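Local atomic coordinates of transcriptional regulator (Thermus thermophilus, PDB entry 2H0A), a protein that probably acts as a transcriptional repressor of the CcpA kind, with a regulatory domain like the periplasmic binding proteins. Residues V210-H218 with G225-V233. Numbering follows the deposited sequence.
Sequences VRVLGFDGH and GLSTIAQPV
Thr-228 OG1 is held by two partners: Gly-217 N gives it a weak, long hydrogen bond (3.4 Å), and Asp-189 OD1, at the start of helix 189-200, bonds it as well. With OG1 anti to its own backbone N (chi1 180°), the hydroxyl lies against the carbonyl of Gly-214. Gly-217 has a positive phi (39°), which favours glycine, and its CA lies 3.7 Å from Ala-230 CB. Strands 210-215 and 227-230 run parallel, joined through helix 220-224 as a beta-alpha-beta unit of the periplasmic-binding-protein-like fold. Gly-214 N bonds Ser-227 O almost straight (3.0 Å, 172°), Ile-229 N returns to Gly-214 O, and Asp-216 N closes on Ile-229 O (2.9 Å). On the face of Leu-213, Phe-215 and Ile-229, the beta-branched Ile-229 lays CB over the Phe-215 ring, 4.0 Å from its centroid, in a CH-pi contact, while CG2 meets CE2. Gln-231 NE2 comes to the ring's edge and makes a weak bond to Asp-216 OD1. Were Phe-215 replaced by an alanine, Ile-229 would probably lose its aromatic cover and Arg-137 its cation-pi partner. Beyond, Arg-16 of helix 12-25 binds the carbonyls of Asp-216 and Gln-231.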
loop_
_atom_site.group_PDB
_atom_site.type_symbol
_atom_site.label_atom_id
_atom_site.label_comp_id
_atom_site.label_asym_id
_atom_site.label_seq_id
_atom_site.Cartn_x
_atom_site.Cartn_y
_atom_site.Cartn_z
ATOM N N VAL A 210 17.401 -2.403 20.375
ATOM C CA VAL A 210 17.766 -3.137 19.191
ATOM C C VAL A 210 18.680 -2.384 18.261
ATOM O O VAL A 210 18.792 -1.166 18.292
ATOM C CB VAL A 210 16.522 -3.541 18.369
ATOM N N ARG A 211 19.360 -3.155 17.435
ATOM C CA ARG A 211 20.241 -2.611 16.430
ATOM C C ARG A 211 19.412 -2.940 15.212
ATOM O O ARG A 211 18.921 -4.056 15.087
ATOM C CB ARG A 211 21.568 -3.365 16.435
ATOM C CG ARG A 211 22.334 -3.213 17.727
ATOM C CD ARG A 211 23.683 -3.859 17.616
ATOM N NE ARG A 211 24.722 -3.060 18.261
ATOM C CZ ARG A 211 25.199 -3.275 19.484
ATOM N NH1 ARG A 211 24.739 -4.274 20.225
ATOM N NH2 ARG A 211 26.150 -2.487 19.963
ATOM N N VAL A 212 19.215 -1.969 14.336
ATOM C CA VAL A 212 18.391 -2.200 13.166
ATOM C C VAL A 212 19.180 -2.115 11.878
ATOM O O VAL A 212 19.950 -1.181 11.652
ATOM C CB VAL A 212 17.201 -1.204 13.116
ATOM C CG1 VAL A 212 16.275 -1.583 11.987
ATOM C CG2 VAL A 212 16.431 -1.230 14.429
ATOM N N LEU A 213 18.980 -3.123 11.042
ATOM C CA LEU A 213 19.642 -3.206 9.757
ATOM C C LEU A 213 18.578 -3.375 8.690
ATOM O O LEU A 213 17.908 -4.405 8.640
ATOM C CB LEU A 213 20.588 -4.403 9.728
ATOM C CG LEU A 213 21.358 -4.624 8.428
ATOM C CD1 LEU A 213 22.210 -3.404 8.107
ATOM C CD2 LEU A 213 22.240 -5.854 8.568
ATOM N N GLY A 214 18.419 -2.358 7.850
ATOM C CA GLY A 214 17.437 -2.413 6.782
ATOM C C GLY A 214 18.030 -2.934 5.481
ATOM O O GLY A 214 19.168 -3.387 5.440
ATOM N N PHE A 215 17.242 -2.871 4.414
ATOM C CA PHE A 215 17.652 -3.318 3.088
ATOM C C PHE A 215 17.091 -2.218 2.191
ATOM O O PHE A 215 16.090 -1.615 2.527
ATOM C CB PHE A 215 17.166 -4.743 2.845
ATOM C CG PHE A 215 17.909 -5.457 1.770
ATOM C CD1 PHE A 215 17.754 -5.094 0.436
ATOM C CD2 PHE A 215 18.787 -6.490 2.094
ATOM C CE1 PHE A 215 18.468 -5.755 -0.566
ATOM C CE2 PHE A 215 19.507 -7.157 1.099
ATOM C CZ PHE A 215 19.346 -6.788 -0.233
ATOM N N ASP A 216 17.756 -1.972 1.065
ATOM C CA ASP A 216 17.382 -0.948 0.081
ATOM C C ASP A 216 18.065 0.417 0.046
ATOM O O ASP A 216 17.841 1.200 -0.861
ATOM C CB ASP A 216 15.978 -0.380 0.326
ATOM C CG ASP A 216 14.866 -1.243 -0.267
ATOM O OD1 ASP A 216 15.120 -2.100 -1.147
ATOM O OD2 ASP A 216 13.705 -1.044 0.141
ATOM N N GLY A 217 18.894 0.706 1.040
ATOM C CA GLY A 217 19.598 1.973 1.037
ATOM C C GLY A 217 18.879 3.237 0.582
ATOM O O GLY A 217 19.471 4.098 -0.080
ATOM N N HIS A 218 17.583 3.322 0.857
ATOM C CA HIS A 218 16.798 4.483 0.460
ATOM C C HIS A 218 17.326 5.800 0.998
ATOM O O HIS A 218 17.959 5.842 2.050
ATOM C CB HIS A 218 15.342 4.339 0.903
ATOM C CG HIS A 218 14.572 3.334 0.117
ATOM N ND1 HIS A 218 14.760 3.147 -1.234
ATOM C CD2 HIS A 218 13.599 2.471 0.486
ATOM C CE1 HIS A 218 13.936 2.209 -1.665
ATOM N NE2 HIS A 218 13.220 1.784 -0.641
ATOM N N GLY A 225 19.364 7.653 10.360
ATOM C CA GLY A 225 20.496 7.030 11.022
ATOM C C GLY A 225 20.415 5.515 10.934
ATOM O O GLY A 225 20.998 4.797 11.744
ATOM N N LEU A 226 19.690 5.035 9.932
ATOM C CA LEU A 226 19.507 3.609 9.713
ATOM C C LEU A 226 20.642 2.943 8.935
ATOM O O LEU A 226 21.006 3.388 7.849
ATOM C CB LEU A 226 18.185 3.376 8.973
ATOM C CG LEU A 226 17.857 1.961 8.481
ATOM C CD1 LEU A 226 17.910 0.979 9.633
ATOM C CD2 LEU A 226 16.477 1.950 7.845
ATOM N N SER A 227 21.210 1.882 9.494
ATOM C CA SER A 227 22.255 1.155 8.791
ATOM C C SER A 227 21.457 0.308 7.822
ATOM O O SER A 227 20.330 -0.074 8.124
ATOM C CB SER A 227 23.043 0.237 9.735
ATOM O OG SER A 227 23.627 0.961 10.804
ATOM N N THR A 228 22.016 -0.002 6.664
ATOM C CA THR A 228 21.266 -0.808 5.717
ATOM C C THR A 228 22.152 -1.444 4.662
ATOM O O THR A 228 23.326 -1.120 4.549
ATOM C CB THR A 228 20.162 0.060 5.029
ATOM O OG1 THR A 228 19.428 -0.731 4.089
ATOM C CG2 THR A 228 20.776 1.249 4.304
ATOM N N ILE A 229 21.581 -2.386 3.926
ATOM C CA ILE A 229 22.265 -3.049 2.822
ATOM C C ILE A 229 21.743 -2.233 1.637
ATOM O O ILE A 229 20.612 -2.430 1.181
ATOM C CB ILE A 229 21.805 -4.528 2.657
ATOM C CG1 ILE A 229 22.090 -5.314 3.934
ATOM C CG2 ILE A 229 22.510 -5.166 1.465
ATOM C CD1 ILE A 229 23.552 -5.383 4.265
ATOM N N ALA A 230 22.566 -1.311 1.152
ATOM C CA ALA A 230 22.166 -0.427 0.059
ATOM C C ALA A 230 22.184 -0.980 -1.363
ATOM O O ALA A 230 23.158 -1.594 -1.791
ATOM C CB ALA A 230 22.996 0.864 0.117
ATOM N N GLN A 231 21.087 -0.736 -2.076
ATOM C CA GLN A 231 20.927 -1.134 -3.467
ATOM C C GLN A 231 21.139 0.103 -4.343
ATOM O O GLN A 231 20.692 1.188 -3.994
ATOM C CB GLN A 231 19.517 -1.628 -3.747
ATOM C CG GLN A 231 19.081 -2.887 -3.060
ATOM C CD GLN A 231 17.766 -3.387 -3.641
ATOM O OE1 GLN A 231 17.719 -3.853 -4.782
ATOM N NE2 GLN A 231 16.690 -3.269 -2.869
ATOM N N PRO A 232 21.835 -0.048 -5.486
ATOM C CA PRO A 232 22.092 1.069 -6.412
ATOM C C PRO A 232 20.941 1.132 -7.406
ATOM O O PRO A 232 21.131 0.947 -8.607
ATOM C CB PRO A 232 23.397 0.657 -7.075
ATOM C CG PRO A 232 23.235 -0.860 -7.169
ATOM C CD PRO A 232 22.665 -1.226 -5.827
ATOM N N VAL A 233 19.747 1.391 -6.884
ATOM C CA VAL A 233 18.515 1.424 -7.675
ATOM C C VAL A 233 18.482 2.385 -8.863
ATOM O O VAL A 233 17.995 2.029 -9.931
ATOM C CB VAL A 233 17.301 1.687 -6.756
ATOM C CG1 VAL A 233 16.014 1.478 -7.515
ATOM C CG2 VAL A 233 17.353 0.755 -5.558
#